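Local coordinates for protein RickCE (Rickettsia bellii, PDB 5HAM) that probably acts as a deubiquitinase, a bacterial CE-clan effector protease that would cleave ubiquitin from its conjugates through the catalytic domain present here, at residues A[139-142]-A[146-149]; A[170-175]-A[197-202]. One frame throughout, in Å; residues are numbered along the deposited sequence.

Contact 1. Residues A[139-142]-A[146-149]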
loop_
_atom_site.group_PDB
_atom_site.type_symbol
_atom_site.label_atom_id
_atom_site.label_comp_id
_atom_site.label_asym_id
_atom_site.label_seq_id
_atom_site.Cartn_x
_atom_site.Cartn_y
_atom_site.Cartn_z
ATOM N N PRO A 139 -0.658 -8.384 -0.573
ATOM C CA PRO A 139 -0.863 -7.236 0.313
ATOM C C PRO A 139 -0.779 -5.989 -0.536
ATOM O O PRO A 139 0.112 -5.912 -1.362
ATOM C CB PRO A 139 0.337 -7.299 1.272
ATOM C CG PRO A 139 0.869 -8.673 1.158
ATOM C CD PRO A 139 0.568 -9.129 -0.251
ATOM N N ILE A 140 -1.702 -5.052 -0.361
ATOM C CA ILE A 140 -1.696 -3.824 -1.138
ATOM C C ILE A 140 -1.673 -2.597 -0.243
ATOM O O ILE A 140 -2.578 -2.388 0.570
ATOM C CB ILE A 140 -2.899 -3.750 -2.110
ATOM C CG1 ILE A 140 -2.834 -4.932 -3.089
ATOM C CG2 ILE A 140 -2.881 -2.427 -2.860
ATOM C CD1 ILE A 140 -3.753 -4.816 -4.239
ATOM N N GLU A 141 -0.619 -1.803 -0.383
ATOM C CA GLU A 141 -0.496 -0.556 0.359
ATOM C C GLU A 141 -1.007 0.614 -0.474
ATOM O O GLU A 141 -0.347 1.036 -1.415
ATOM C CB GLU A 141 0.957 -0.325 0.769
ATOM C CG GLU A 141 1.131 0.417 2.087
ATOM C CD GLU A 141 2.597 0.693 2.402
ATOM O OE1 GLU A 141 3.452 0.440 1.522
ATOM O OE2 GLU A 141 2.901 1.156 3.528
ATOM N N MET A 142 -2.185 1.123 -0.117
ATOM C CA MET A 142 -2.827 2.233 -0.821
ATOM C C MET A 142 -2.247 3.570 -0.436
ATOM O O MET A 142 -2.691 4.613 -0.917
ATOM C CB MET A 142 -4.324 2.271 -0.501
ATOM C CG MET A 142 -5.089 1.005 -0.826
ATOM S SD MET A 142 -5.219 0.714 -2.581
ATOM C CE MET A 142 -6.092 2.143 -3.115
ATOM N N HIS A 146 -1.482 2.211 4.883
ATOM C CA HIS A 146 -2.866 1.924 4.513
ATOM C C HIS A 146 -2.917 0.554 3.860
ATOM O O HIS A 146 -3.014 0.433 2.639
ATOM C CB HIS A 146 -3.416 3.019 3.586
ATOM C CG HIS A 146 -4.877 2.882 3.277
ATOM N ND1 HIS A 146 -5.637 3.928 2.796
ATOM C CD2 HIS A 146 -5.716 1.820 3.365
ATOM C CE1 HIS A 146 -6.879 3.517 2.607
ATOM N NE2 HIS A 146 -6.953 2.243 2.943
ATOM N N TRP A 147 -2.841 -0.477 4.686
ATOM C CA TRP A 147 -2.714 -1.839 4.184
ATOM C C TRP A 147 -4.071 -2.408 3.863
ATOM O O TRP A 147 -5.016 -2.215 4.629
ATOM C CB TRP A 147 -2.001 -2.743 5.187
ATOM C CG TRP A 147 -0.572 -2.493 5.229
ATOM C CD1 TRP A 147 0.121 -1.893 6.229
ATOM C CD2 TRP A 147 0.368 -2.816 4.214
ATOM N NE1 TRP A 147 1.452 -1.825 5.904
ATOM C CE2 TRP A 147 1.635 -2.394 4.665
ATOM C CE3 TRP A 147 0.279 -3.443 2.965
ATOM C CZ2 TRP A 147 2.789 -2.561 3.923
ATOM C CZ3 TRP A 147 1.419 -3.609 2.227
ATOM C CH2 TRP A 147 2.661 -3.166 2.705
ATOM N N THR A 148 -4.149 -3.078 2.711
ATOM C CA THR A 148 -5.350 -3.754 2.243
ATOM C C THR A 148 -4.914 -5.061 1.574
ATOM O O THR A 148 -3.718 -5.337 1.466
ATOM C CB THR A 148 -6.117 -2.895 1.214
ATOM O OG1 THR A 148 -5.356 -2.758 0.011
ATOM C CG2 THR A 148 -6.381 -1.521 1.752
ATOM N N VAL A 149 -5.860 -5.868 1.108
ATOM C CA VAL A 149 -5.477 -7.158 0.537
ATOM C C VAL A 149 -6.212 -7.495 -0.763
ATOM O O VAL A 149 -7.397 -7.182 -0.941
ATOM C CB VAL A 149 -5.625 -8.320 1.571
ATOM C CG1 VAL A 149 -7.107 -8.594 1.884
ATOM C CG2 VAL A 149 -4.920 -9.568 1.091
#
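Thr148 grips the carbonyl of Ile140 twice, with its backbone N at 2.7 Å and its OG1 at 2.9 Å from Ile140 O, the two donors arriving from opposite faces of the carbonyl plane. Here chi1 of 67° turns OG1 onto the facing strand; threonine suits the place because its hydroxyl adds this second donor while CG2 packs on Met142 CG. In return Ile140 N gives an almost straight bond (176°) to Thr148 O, completing a hydrogen-bonded antiparallel pair. One further bond, from Met142 N to His146 O, closes the end of the hairpin at 3.0 Å.

On the sheet face shared with Pro139 and Val149, Glu141 lies over Trp147, whose broad flat indole gives it a face to lie on. Its CG stands 3.7 Å from the centroid of the six-membered ring, nearly on the ring normal, and its carboxylate is stacked only 6° from parallel to the ring. The chain, extended beyond CG, carries the carboxylate on across the ring, while OE2 takes the backbone N of Gly145 in the turn. Pro139 CB adds an oblique contact to Trp147 CZ3. Met142 CB sits over one face of the His146 ring, offset toward its rim; His146 NE2 is hydrogen-bonded to Asp167, as would fit a catalytic His-Asp pair.

Packing is close from Ile140 to the turn and slackens at Val149, whose side chain comes no nearer than 4.7 Å to 139-142; the solvent side belongs to partly exposed Glu141. In this hairpin of strands 135-141 and 147-155, strand 27-34 pairs with the first and 160-166 with the second, while helices 11-20 and 211-223 pack against Trp147.

Contact 2. Residues A[170-175]-A[197-202]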
loop_
_atom_site.group_PDB
_atom_site.type_symbol
_atom_site.label_atom_id
_atom_site.label_comp_id
_atom_site.label_asym_id
_atom_site.label_seq_id
_atom_site.Cartn_x
_atom_site.Cartn_y
_atom_site.Cartn_z
ATOM N N GLY A 170 -12.953 0.442 5.467
ATOM C CA GLY A 170 -14.254 0.646 4.848
ATOM C C GLY A 170 -14.270 1.467 3.554
ATOM O O GLY A 170 -15.322 1.934 3.137
ATOM N N ASN A 171 -13.113 1.664 2.924
ATOM C CA ASN A 171 -13.060 2.244 1.577
ATOM C C ASN A 171 -13.299 1.174 0.529
ATOM O O ASN A 171 -12.995 0.003 0.759
ATOM C CB ASN A 171 -11.694 2.857 1.287
ATOM C CG ASN A 171 -11.299 3.884 2.296
ATOM O OD1 ASN A 171 -11.883 4.965 2.356
ATOM N ND2 ASN A 171 -10.288 3.562 3.099
ATOM N N SER A 172 -13.821 1.567 -0.627
ATOM C CA SER A 172 -13.987 0.611 -1.714
ATOM C C SER A 172 -12.623 0.426 -2.365
ATOM O O SER A 172 -11.690 1.158 -2.065
ATOM C CB SER A 172 -14.974 1.132 -2.760
ATOM O OG SER A 172 -14.322 2.030 -3.649
ATOM N N ILE A 173 -12.534 -0.537 -3.280
ATOM C CA ILE A 173 -11.329 -0.791 -4.059
ATOM C C ILE A 173 -10.978 0.386 -4.984
ATOM O O ILE A 173 -9.899 0.404 -5.564
ATOM C CB ILE A 173 -11.477 -2.099 -4.893
ATOM C CG1 ILE A 173 -10.132 -2.616 -5.376
ATOM C CG2 ILE A 173 -12.425 -1.926 -6.082
ATOM C CD1 ILE A 173 -10.290 -3.769 -6.314
ATOM N N ASN A 174 -11.889 1.363 -5.104
ATOM C CA ASN A 174 -11.682 2.548 -5.951
ATOM C C ASN A 174 -10.984 3.684 -5.248
ATOM O O ASN A 174 -10.761 4.735 -5.827
ATOM C CB ASN A 174 -13.010 3.069 -6.483
ATOM C CG ASN A 174 -13.641 2.114 -7.465
ATOM O OD1 ASN A 174 -12.977 1.617 -8.375
ATOM N ND2 ASN A 174 -14.912 1.823 -7.269
ATOM N N TYR A 175 -10.682 3.466 -3.981
ATOM C CA TYR A 175 -9.944 4.412 -3.170
ATOM C C TYR A 175 -8.834 5.159 -3.934
ATOM O O TYR A 175 -8.014 4.555 -4.632
ATOM C CB TYR A 175 -9.339 3.662 -1.984
ATOM C CG TYR A 175 -8.636 4.577 -1.048
ATOM C CD1 TYR A 175 -9.356 5.353 -0.150
ATOM C CD2 TYR A 175 -7.258 4.695 -1.074
ATOM C CE1 TYR A 175 -8.725 6.201 0.711
ATOM C CE2 TYR A 175 -6.613 5.552 -0.229
ATOM C CZ TYR A 175 -7.353 6.307 0.668
ATOM O OH TYR A 175 -6.717 7.168 1.521
ATOM N N ILE A 197 -13.817 -8.799 -10.533
ATOM C CA ILE A 197 -13.448 -8.187 -9.276
ATOM C C ILE A 197 -14.575 -8.272 -8.253
ATOM O O ILE A 197 -15.709 -7.861 -8.507
ATOM C CB ILE A 197 -13.040 -6.731 -9.494
ATOM C CG1 ILE A 197 -11.717 -6.694 -10.259
ATOM C CG2 ILE A 197 -12.962 -5.970 -8.161
ATOM C CD1 ILE A 197 -11.219 -5.305 -10.515
ATOM N N ILE A 198 -14.256 -8.847 -7.103
ATOM C CA ILE A 198 -15.185 -8.890 -5.990
ATOM C C ILE A 198 -14.656 -8.011 -4.866
ATOM O O ILE A 198 -13.595 -8.277 -4.303
ATOM C CB ILE A 198 -15.380 -10.321 -5.484
ATOM C CG1 ILE A 198 -15.994 -11.194 -6.588
ATOM C CG2 ILE A 198 -16.264 -10.319 -4.254
ATOM C CD1 ILE A 198 -15.843 -12.687 -6.331
ATOM N N ASP A 199 -15.385 -6.939 -4.573
ATOM C CA ASP A 199 -15.013 -6.018 -3.507
ATOM C C ASP A 199 -15.872 -6.314 -2.291
ATOM O O ASP A 199 -17.077 -6.077 -2.314
ATOM C CB ASP A 199 -15.216 -4.573 -3.970
ATOM C CG ASP A 199 -14.629 -3.540 -3.003
ATOM O OD1 ASP A 199 -13.988 -3.926 -1.999
ATOM O OD2 ASP A 199 -14.800 -2.325 -3.263
ATOM N N GLU A 200 -15.247 -6.832 -1.237
ATOM C CA GLU A 200 -15.970 -7.263 -0.045
ATOM C C GLU A 200 -16.564 -6.066 0.648
ATOM O O GLU A 200 -17.539 -6.202 1.403
ATOM C CB GLU A 200 -15.045 -7.994 0.930
ATOM C CG GLU A 200 -14.434 -9.266 0.369
ATOM C CD GLU A 200 -15.419 -10.424 0.338
ATOM O OE1 GLU A 200 -15.720 -10.925 -0.767
ATOM O OE2 GLU A 200 -15.893 -10.835 1.417
ATOM N N GLN A 201 -15.971 -4.907 0.350
ATOM C CA GLN A 201 -16.252 -3.623 1.008
ATOM C C GLN A 201 -16.781 -3.774 2.427
ATOM O O GLN A 201 -17.917 -3.403 2.737
ATOM C CB GLN A 201 -17.147 -2.695 0.160
ATOM C CG GLN A 201 -18.041 -3.377 -0.838
ATOM C CD GLN A 201 -18.843 -2.379 -1.672
ATOM O OE1 GLN A 201 -18.905 -1.194 -1.349
ATOM N NE2 GLN A 201 -19.453 -2.854 -2.746
ATOM N N THR A 202 -15.964 -4.354 3.290
ATOM C CA THR A 202 -16.426 -4.597 4.641
ATOM C C THR A 202 -15.635 -3.740 5.594
ATOM O O THR A 202 -14.463 -4.011 5.851
ATOM C CB THR A 202 -16.257 -6.053 5.026
ATOM O OG1 THR A 202 -16.899 -6.863 4.045
ATOM C CG2 THR A 202 -16.860 -6.319 6.405
HETATM O O HOH W 1 -13.058 -2.975 0.423
#
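Asp199 and Ile173 meet through extended side chains: chi1 of -170° swings the Asp199 carboxylate out from its strand, and chi1 of -163° with an equally extended chi2 carries Ile173 CD1 to 3.9 Å from Ile197 CG2. The side chains of Ile173 and Asp199 run alongside each other, antiparallel, with Ile173 CB and CG2 each 3.7 Å from Asp199 OD2. Asp199 OD2 accepts from Ile173 N at 2.9 Å, a fairly straight bond whose donor stands above the carboxylate plane. Asp199 OD1 receives Gln201 N, an Asx turn that bends the chain as the strand ends, and a water lies within hydrogen-bonding distance of both Asp199 OD1 and Asn171 O. Aspartate suits the place: its short arm offers two acceptors, one to the facing loop and one to its own turn. Ser172 begins a type I turn, and its OG caps Asn174 N at 2.9 Å.

Isoleucine fits at 173 because its branched carbon is buried, resting on Phe165 and Leu180; the more exposed Ile197 offers CG2 at the rim and reaches Ile184 of helix 175-188. The loop runs from strand 160-166 into that helix, beside strand 196-199, which pairs with 160-166 at the edge of the sheet.

Contacts 1 and 2 have centres about 12 Å apart and lean on the same mixed sheet, with strand 160-166 between the hairpin of contact 1 and strand 196-199 of contact 2. They meet at His146 and Met142: His146 CE1 lies 3.4 Å from Tyr175 CZ, the rings edge-to-face, and 3.4 Å from Asn171 ND2, while Met142 CE is 3.4 Å from Tyr175 O. Asn171 ND2 and His146 NE2 share Asp167 OD2. With Gln208 against His146 and Cys211 against Trp147, the arrangement is consistent with the His-Asp-Cys triad of CE-clan proteases, which would place His146 of contact 1 in the active site and the Asn171-Tyr175 end of contact 2 at its rim.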